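Local structure of putative N-acetylmuramoyl-L-alanine amidase,autolysin cwp6 (Peptoclostridium difficile, 5J72) at residues S400-T405 with K621-G626; D272-S277 with D372-S377. The protein probably hydrolyses the N-acetylmuramoyl-L-alanine amide bond of peptidoglycan as a zinc-dependent autolysin that is held at the cell wall by CWB2 modules. All coordinates share one frame; numbering follows the deposited sequence.

Interaction 1. Residues S400-T405 with K621-G626; sequences SAYHST and KVKTMG
Lys-623 reaches from helix 619-637 to the phenol of Tyr-402, and this pair of side chains makes the whole contact between 400-405 and 621-626. From CB the lysine chain runs outward with CG anti to the backbone N (chi1 179°), and CG and CD extend it across the gap between the two backbones. CE is the first atom to approach the tyrosine, 4.1 Å from Tyr-402 OH. There the chain bends (chi4 65°), turning the ammonium group onto the phenol: Lys-623 NZ donates a hydrogen bond of 2.7 Å to Tyr-402 OH. NZ lies at the ring edge, in the ring plane and on the CE2 side, with Lys-623 NZ to Tyr-402 CE2 at 3.5 Å; the approach is therefore to the oxygen and not over a ring face. The angle CZ-OH-NZ of about 118° fits this position. Lys-623 was modelled in two conformers, and this description holds for one of them. NZ also forms a salt bridge with Asp-345, which would favour its charged form. The contact joins the third CWB2 module to the amidase domain. Alongside it, amidase helix 477-494 places Leu-486 against Tyr-402, and its Glu-490 hydrogen-bonds to Ser-400 OG and to the backbone N of Ala-401, at the ST turn in which Ser-400 OG accepts from Tyr-402 N; helix 346-357 of the CWB2 module packs against Tyr-402 through Glu-348.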
ATOM      1  N   SER A 400      -8.424  -1.578  -6.215  1.00 23.67           N
ATOM      2  CA  SER A 400      -9.031  -0.297  -5.939  1.00 26.20           C
ATOM      3  C   SER A 400      -8.674   0.787  -6.971  1.00 24.92           C
ATOM      4  O   SER A 400      -7.544   0.948  -7.446  1.00 22.49           O
ATOM      5  CB  SER A 400      -8.617   0.184  -4.538  1.00 26.18           C
ATOM      6  OG  SER A 400      -8.996   1.540  -4.361  1.00 26.52           O
ATOM      7  N   ALA A 401      -9.697   1.607  -7.346  1.00 24.80           N
ATOM      8  CA  ALA A 401      -9.470   2.689  -8.312  1.00 24.40           C
ATOM      9  C   ALA A 401      -8.481   3.714  -7.837  1.00 21.51           C
ATOM     10  O   ALA A 401      -7.813   4.377  -8.624  1.00 23.78           O
ATOM     11  CB  ALA A 401     -10.836   3.404  -8.597  1.00 28.16           C
ATOM     12  N   TYR A 402      -8.331   3.853  -6.515  1.00 20.93           N
ATOM     13  CA  TYR A 402      -7.383   4.876  -6.009  1.00 18.90           C
ATOM     14  C   TYR A 402      -5.909   4.487  -6.329  1.00 21.11           C
ATOM     15  O   TYR A 402      -5.043   5.361  -6.299  1.00 21.87           O
ATOM     16  CB  TYR A 402      -7.550   4.996  -4.486  1.00 21.96           C
ATOM     17  CG  TYR A 402      -8.900   5.583  -4.123  1.00 16.94           C
ATOM     18  CD1 TYR A 402      -9.204   6.911  -4.400  1.00 22.76           C
ATOM     19  CD2 TYR A 402      -9.868   4.809  -3.521  1.00 20.76           C
ATOM     20  CE1 TYR A 402     -10.453   7.455  -4.080  1.00 19.68           C
ATOM     21  CE2 TYR A 402     -11.127   5.329  -3.213  1.00 23.34           C
ATOM     22  CZ  TYR A 402     -11.411   6.649  -3.499  1.00 24.41           C
ATOM     23  OH  TYR A 402     -12.684   7.131  -3.206  1.00 27.38           O
ATOM     24  N   HIS A 403      -5.662   3.209  -6.636  1.00 23.39           N
ATOM     25  CA  HIS A 403      -4.291   2.754  -6.996  1.00 24.59           C
ATOM     26  C   HIS A 403      -3.968   2.973  -8.455  1.00 26.51           C
ATOM     27  O   HIS A 403      -2.818   2.831  -8.850  1.00 22.92           O
ATOM     28  CB  HIS A 403      -4.134   1.226  -6.717  1.00 21.23           C
ATOM     29  CG  HIS A 403      -4.230   0.901  -5.265  1.00 16.92           C
ATOM     30  ND1 HIS A 403      -3.608   1.688  -4.298  1.00 20.20           N
ATOM     31  CD2 HIS A 403      -4.912  -0.059  -4.606  1.00 17.98           C
ATOM     32  CE1 HIS A 403      -3.926   1.192  -3.103  1.00 19.66           C
ATOM     33  NE2 HIS A 403      -4.703   0.134  -3.260  1.00 19.01           N
ATOM     34  N   SER A 404      -4.967   3.394  -9.279  1.00 27.62           N
ATOM     35  CA  SER A 404      -4.696   3.449 -10.717  1.00 31.63           C
ATOM     36  C   SER A 404      -3.527   4.231 -11.123  1.00 27.52           C
ATOM     37  O   SER A 404      -2.736   3.759 -11.942  1.00 28.88           O
ATOM     38  CB  SER A 404      -5.908   4.021 -11.471  1.00 34.35           C
ATOM     39  OG  SER A 404      -7.016   3.202 -11.204  1.00 41.05           O
ATOM     40  N   THR A 405      -3.391   5.434 -10.631  1.00 27.08           N
ATOM     41  CA  THR A 405      -2.263   6.267 -11.045  1.00 29.68           C
ATOM     42  C   THR A 405      -0.875   5.733 -10.631  1.00 31.55           C
ATOM     43  O   THR A 405       0.061   5.710 -11.432  1.00 29.18           O
ATOM     44  CB  THR A 405      -2.439   7.670 -10.460  1.00 35.04           C
ATOM     45  OG1 THR A 405      -3.794   8.083 -10.706  1.00 41.05           O
ATOM     46  CG2 THR A 405      -1.510   8.671 -11.061  1.00 36.70           C
ATOM     47  N   LYS A 621     -18.071  12.916   2.265  1.00 30.40           N
ATOM     48  CA  LYS A 621     -19.304  13.316   1.611  1.00 32.88           C
ATOM     49  C   LYS A 621     -19.184  13.218   0.086  1.00 33.39           C
ATOM     50  O   LYS A 621     -20.131  12.793  -0.584  1.00 28.40           O
ATOM     51  CB  LYS A 621     -19.635  14.745   2.021  1.00 36.53           C
ATOM     52  CG  LYS A 621     -20.108  14.794   3.480  1.00 37.91           C
ATOM     53  CD  LYS A 621     -20.268  16.232   3.900  1.00 41.67           C
ATOM     54  CE  LYS A 621     -20.295  16.395   5.410  1.00 48.82           C
ATOM     55  NZ  LYS A 621     -20.871  17.731   5.739  1.00 47.43           N
ATOM     56  N   VAL A 622     -18.010  13.607  -0.472  1.00 30.55           N
ATOM     57  CA  VAL A 622     -17.831  13.473  -1.919  1.00 27.65           C
ATOM     58  C   VAL A 622     -17.831  12.002  -2.264  1.00 26.05           C
ATOM     59  O   VAL A 622     -18.369  11.591  -3.287  1.00 24.17           O
ATOM     60  CB  VAL A 622     -16.514  14.169  -2.366  1.00 25.90           C
ATOM     61  CG1 VAL A 622     -16.204  13.813  -3.844  1.00 23.52           C
ATOM     62  CG2 VAL A 622     -16.656  15.663  -2.194  1.00 24.52           C
ATOM     63  N   LYS A 623     -17.217  11.177  -1.383  1.00 25.22           N
ATOM     64  CA  LYS A 623     -17.215   9.747  -1.646  1.00 29.61           C
ATOM     65  C   LYS A 623     -18.714   9.226  -1.630  1.00 24.55           C
ATOM     66  O   LYS A 623     -19.077   8.398  -2.444  1.00 24.75           O
ATOM     67  CB  LYS A 623     -16.382   9.032  -0.590  0.62 28.90           C
ATOM     68  CG  LYS A 623     -16.397   7.534  -0.846  0.62 37.86           C
ATOM     69  CD  LYS A 623     -15.519   6.765   0.144  0.62 43.25           C
ATOM     70  CE  LYS A 623     -15.155   5.422  -0.478  0.62 51.19           C
ATOM     71  NZ  LYS A 623     -14.303   5.571  -1.711  0.62 45.81           N
ATOM     72  N   THR A 624     -19.559   9.754  -0.747  1.00 23.18           N
ATOM     73  CA  THR A 624     -20.969   9.307  -0.705  1.00 27.52           C
ATOM     74  C   THR A 624     -21.671   9.677  -2.025  1.00 25.31           C
ATOM     75  O   THR A 624     -22.435   8.891  -2.574  1.00 24.20           O
ATOM     76  CB  THR A 624     -21.675   9.959   0.477  1.00 30.94           C
ATOM     77  OG1 THR A 624     -21.029   9.441   1.640  1.00 32.30           O
ATOM     78  CG2 THR A 624     -23.187   9.620   0.526  1.00 33.04           C
ATOM     79  N   MET A 625     -21.381  10.864  -2.539  1.00 24.91           N
ATOM     80  CA  MET A 625     -21.954  11.272  -3.826  1.00 24.46           C
ATOM     81  C   MET A 625     -21.559  10.281  -4.885  1.00 23.78           C
ATOM     82  O   MET A 625     -22.420   9.832  -5.654  1.00 21.42           O
ATOM     83  CB  MET A 625     -21.448  12.662  -4.191  1.00 24.85           C
ATOM     84  CG  MET A 625     -21.888  13.078  -5.617  1.00 26.06           C
ATOM     85  SD  MET A 625     -23.710  13.283  -5.791  1.00 25.77           S
ATOM     86  CE  MET A 625     -24.003  14.845  -4.805  1.00 22.63           C
ATOM     87  N   GLY A 626     -20.240   9.870  -4.958  1.00 18.40           N
ATOM     88  CA  GLY A 626     -19.861   8.918  -5.994  1.00 18.99           C
ATOM     89  C   GLY A 626     -20.514   7.552  -5.782  1.00 18.91           C
ATOM     90  O   GLY A 626     -20.909   6.879  -6.739  1.00 20.48           O
TER

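Interaction 2. Residues D272-S277 with D372-S377; sequences DALNIS and DIIVDS
Leu-274 projects from helix 270-283 toward segment 372-377, and its forked end is shared between Ser-377 and Ile-374. CG lies anti to the backbone N (chi1 -176°), which carries both methyl groups away from their own helix. CD2 settles beside the serine, with Leu-274 CD2 to Ser-377 CB at 3.5 Å and to Ser-377 OG at 3.6 Å. The serine presents its methylene along the branch point as well, Leu-274 CG lying 3.5 Å from Ser-377 CB. Helix 270-283 is the connection of a beta-alpha-beta crossover between the parallel strands 260-265 and 287-290 in the second CWB2 module, and helix 375-387 follows strand 362-370 and precedes 391-394 in the third, consistent with the same topology. The other methyl, CD1, meets Ile-374 while still touching the serine methylene, Leu-274 CD1 being 3.7 Å from Ser-377 CB. The Ile-374 side chain sets out across the direction of the leucine, and its CG1 arm then folds round (chi2 -65°); the two side chains cross obliquely with Leu-274 CD1 and Ile-374 CD1 3.5 Å apart. That spacing is tight for two methyls, but Leu-274 has a second modelled conformer, so little strain should be read into it. Ile-393, on strand 391-394, touches both Leu-274 and Ser-377. Ile-171, from a loop in the first CWB2 module, packs against Ile-374 and Ala-273.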
ATOM      1  N   ASP A 272      -4.863   3.742   9.235  1.00 21.79           N
ATOM      2  CA  ASP A 272      -3.862   4.791   9.009  1.00 20.99           C
ATOM      3  C   ASP A 272      -2.494   4.258   9.510  1.00 23.54           C
ATOM      4  O   ASP A 272      -1.446   4.406   8.849  1.00 19.65           O
ATOM      5  CB  ASP A 272      -4.258   6.045   9.818  1.00 21.97           C
ATOM      6  CG  ASP A 272      -5.491   6.696   9.231  1.00 29.55           C
ATOM      7  OD1 ASP A 272      -5.587   6.780   7.974  1.00 27.93           O
ATOM      8  OD2 ASP A 272      -6.387   7.103  10.012  1.00 27.13           O
ATOM      9  N   ALA A 273      -2.503   3.646  10.724  1.00 20.92           N
ATOM     10  CA  ALA A 273      -1.267   3.098  11.316  1.00 22.34           C
ATOM     11  C   ALA A 273      -0.721   1.967  10.356  1.00 21.70           C
ATOM     12  O   ALA A 273       0.463   1.927  10.012  1.00 20.42           O
ATOM     13  CB  ALA A 273      -1.570   2.542  12.714  1.00 23.14           C
ATOM     14  N   LEU A 274      -1.580   1.078   9.942  1.00 20.29           N
ATOM     15  CA  LEU A 274      -1.170   0.007   9.037  1.00 21.41           C
ATOM     16  C   LEU A 274      -0.611   0.562   7.742  1.00 22.08           C
ATOM     17  O   LEU A 274       0.444   0.119   7.277  1.00 19.52           O
ATOM     18  CB  LEU A 274      -2.498  -0.794   8.666  0.62 20.39           C
ATOM     19  CG  LEU A 274      -2.329  -2.042   7.781  0.62 24.93           C
ATOM     20  CD1 LEU A 274      -3.582  -2.904   7.869  0.62 26.45           C
ATOM     21  CD2 LEU A 274      -2.135  -1.722   6.339  0.62 27.26           C
ATOM     22  N   ASN A 275      -1.300   1.564   7.150  1.00 18.18           N
ATOM     23  CA  ASN A 275      -0.811   2.121   5.887  1.00 20.88           C
ATOM     24  C   ASN A 275       0.592   2.760   5.979  1.00 18.94           C
ATOM     25  O   ASN A 275       1.273   2.751   4.989  1.00 19.68           O
ATOM     26  CB  ASN A 275      -1.826   3.231   5.369  1.00 21.44           C
ATOM     27  CG  ASN A 275      -2.960   2.544   4.587  1.00 22.77           C
ATOM     28  OD1 ASN A 275      -2.696   1.530   3.916  1.00 20.54           O
ATOM     29  ND2 ASN A 275      -4.241   2.982   4.678  1.00 19.34           N
ATOM     30  N   ILE A 276       1.014   3.342   7.163  1.00 18.35           N
ATOM     31  CA  ILE A 276       2.344   3.971   7.221  1.00 17.94           C
ATOM     32  C   ILE A 276       3.422   2.993   7.808  1.00 19.07           C
ATOM     33  O   ILE A 276       4.592   3.337   7.906  1.00 18.08           O
ATOM     34  CB  ILE A 276       2.215   5.261   8.086  1.00 16.64           C
ATOM     35  CG1 ILE A 276       3.451   6.157   7.883  1.00 18.83           C
ATOM     36  CG2 ILE A 276       2.049   4.871   9.601  1.00 15.57           C
ATOM     37  CD1 ILE A 276       3.675   6.632   6.380  1.00 15.38           C
ATOM     38  N   SER A 277       2.996   1.779   8.159  1.00 18.03           N
ATOM     39  CA  SER A 277       3.858   0.770   8.809  1.00 20.14           C
ATOM     40  C   SER A 277       5.120   0.428   8.012  1.00 21.81           C
ATOM     41  O   SER A 277       6.232   0.359   8.574  1.00 18.91           O
ATOM     42  CB  SER A 277       3.048  -0.546   8.967  1.00 21.00           C
ATOM     43  OG  SER A 277       2.470  -0.481  10.242  1.00 36.11           O
ATOM     44  N   ASP A 372      -9.063  -6.312   3.786  1.00 27.95           N
ATOM     45  CA  ASP A 372     -10.129  -6.607   4.759  1.00 32.38           C
ATOM     46  C   ASP A 372      -9.624  -7.088   6.095  1.00 35.55           C
ATOM     47  O   ASP A 372     -10.412  -7.183   7.022  1.00 37.24           O
ATOM     48  CB  ASP A 372     -11.135  -7.660   4.232  1.00 33.76           C
ATOM     49  CG  ASP A 372     -10.513  -8.945   3.728  1.00 44.64           C
ATOM     50  OD1 ASP A 372     -11.052 -10.027   4.030  1.00 52.97           O
ATOM     51  OD2 ASP A 372      -9.517  -8.879   3.015  1.00 45.77           O
ATOM     52  N   ILE A 373      -8.362  -7.380   6.228  1.00 35.61           N
ATOM     53  CA  ILE A 373      -7.879  -7.822   7.529  1.00 39.04           C
ATOM     54  C   ILE A 373      -6.706  -6.945   7.896  1.00 37.90           C
ATOM     55  O   ILE A 373      -6.175  -6.245   7.018  1.00 39.34           O
ATOM     56  CB  ILE A 373      -7.484  -9.293   7.449  1.00 41.74           C
ATOM     57  CG1 ILE A 373      -6.562  -9.515   6.245  1.00 44.86           C
ATOM     58  CG2 ILE A 373      -8.760 -10.167   7.315  1.00 44.09           C
ATOM     59  CD1 ILE A 373      -6.180 -10.963   6.141  1.00 52.73           C
ATOM     60  N   ILE A 374      -6.323  -6.923   9.120  1.00 28.97           N
ATOM     61  CA  ILE A 374      -5.183  -6.091   9.480  1.00 31.52           C
ATOM     62  C   ILE A 374      -3.883  -6.956   9.604  1.00 29.08           C
ATOM     63  O   ILE A 374      -2.811  -6.490   9.276  1.00 24.68           O
ATOM     64  CB  ILE A 374      -5.459  -5.477  10.890  1.00 32.86           C
ATOM     65  CG1 ILE A 374      -6.670  -4.483  10.817  1.00 41.08           C
ATOM     66  CG2 ILE A 374      -4.209  -4.784  11.416  1.00 33.25           C
ATOM     67  CD1 ILE A 374      -6.358  -3.299   9.955  1.00 48.60           C
ATOM     68  N   VAL A 375      -4.037  -8.207  10.085  1.00 27.53           N
ATOM     69  CA  VAL A 375      -2.856  -8.988  10.474  1.00 24.43           C
ATOM     70  C   VAL A 375      -1.885  -9.290   9.334  1.00 24.91           C
ATOM     71  O   VAL A 375      -0.699  -9.289   9.614  1.00 24.68           O
ATOM     72  CB  VAL A 375      -3.337 -10.292  11.143  1.00 29.04           C
ATOM     73  CG1 VAL A 375      -4.076 -11.176  10.113  1.00 28.96           C
ATOM     74  CG2 VAL A 375      -2.142 -11.047  11.757  1.00 29.61           C
ATOM     75  N   ASP A 376      -2.349  -9.516   8.091  1.00 23.38           N
ATOM     76  CA  ASP A 376      -1.381  -9.875   7.042  1.00 23.71           C
ATOM     77  C   ASP A 376      -0.459  -8.696   6.769  1.00 22.13           C
ATOM     78  O   ASP A 376       0.698  -8.910   6.403  1.00 21.13           O
ATOM     79  CB  ASP A 376      -2.102 -10.295   5.755  1.00 26.60           C
ATOM     80  CG  ASP A 376      -2.608 -11.752   5.798  1.00 33.80           C
ATOM     81  OD1 ASP A 376      -2.301 -12.477   6.797  1.00 29.41           O
ATOM     82  OD2 ASP A 376      -3.316 -12.165   4.859  1.00 32.79           O
ATOM     83  N   SER A 377      -0.974  -7.445   6.884  1.00 21.20           N
ATOM     84  CA  SER A 377      -0.093  -6.286   6.619  1.00 19.27           C
ATOM     85  C   SER A 377       0.873  -6.134   7.793  1.00 21.21           C
ATOM     86  O   SER A 377       1.989  -5.663   7.625  1.00 22.51           O
ATOM     87  CB  SER A 377      -0.913  -5.009   6.462  1.00 23.57           C
ATOM     88  OG  SER A 377      -1.611  -5.099   5.228  1.00 25.28           O
TER

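Overall arrangement
The two contacts join different parts of the chain: interaction 2 two CWB2 modules, interaction 1 a CWB2 module and the amidase. Their centres are 19 Å apart and their nearest atoms about 7 Å, without touching. Strand 391-394 is common to their surroundings, and on the side of interaction 1 the carbonyl of Ile-393 accepts a hydrogen bond from His-403 NE2. Helix 346-357 is also common to both, Asn-350 touching His-403 and bonding to Asn-275. Neither contact lies at the zinc site of His-460, Glu-477 and His-530, although helix 477-494, which begins at the zinc ligand Glu-477, is the same helix that packs against segment 400-405.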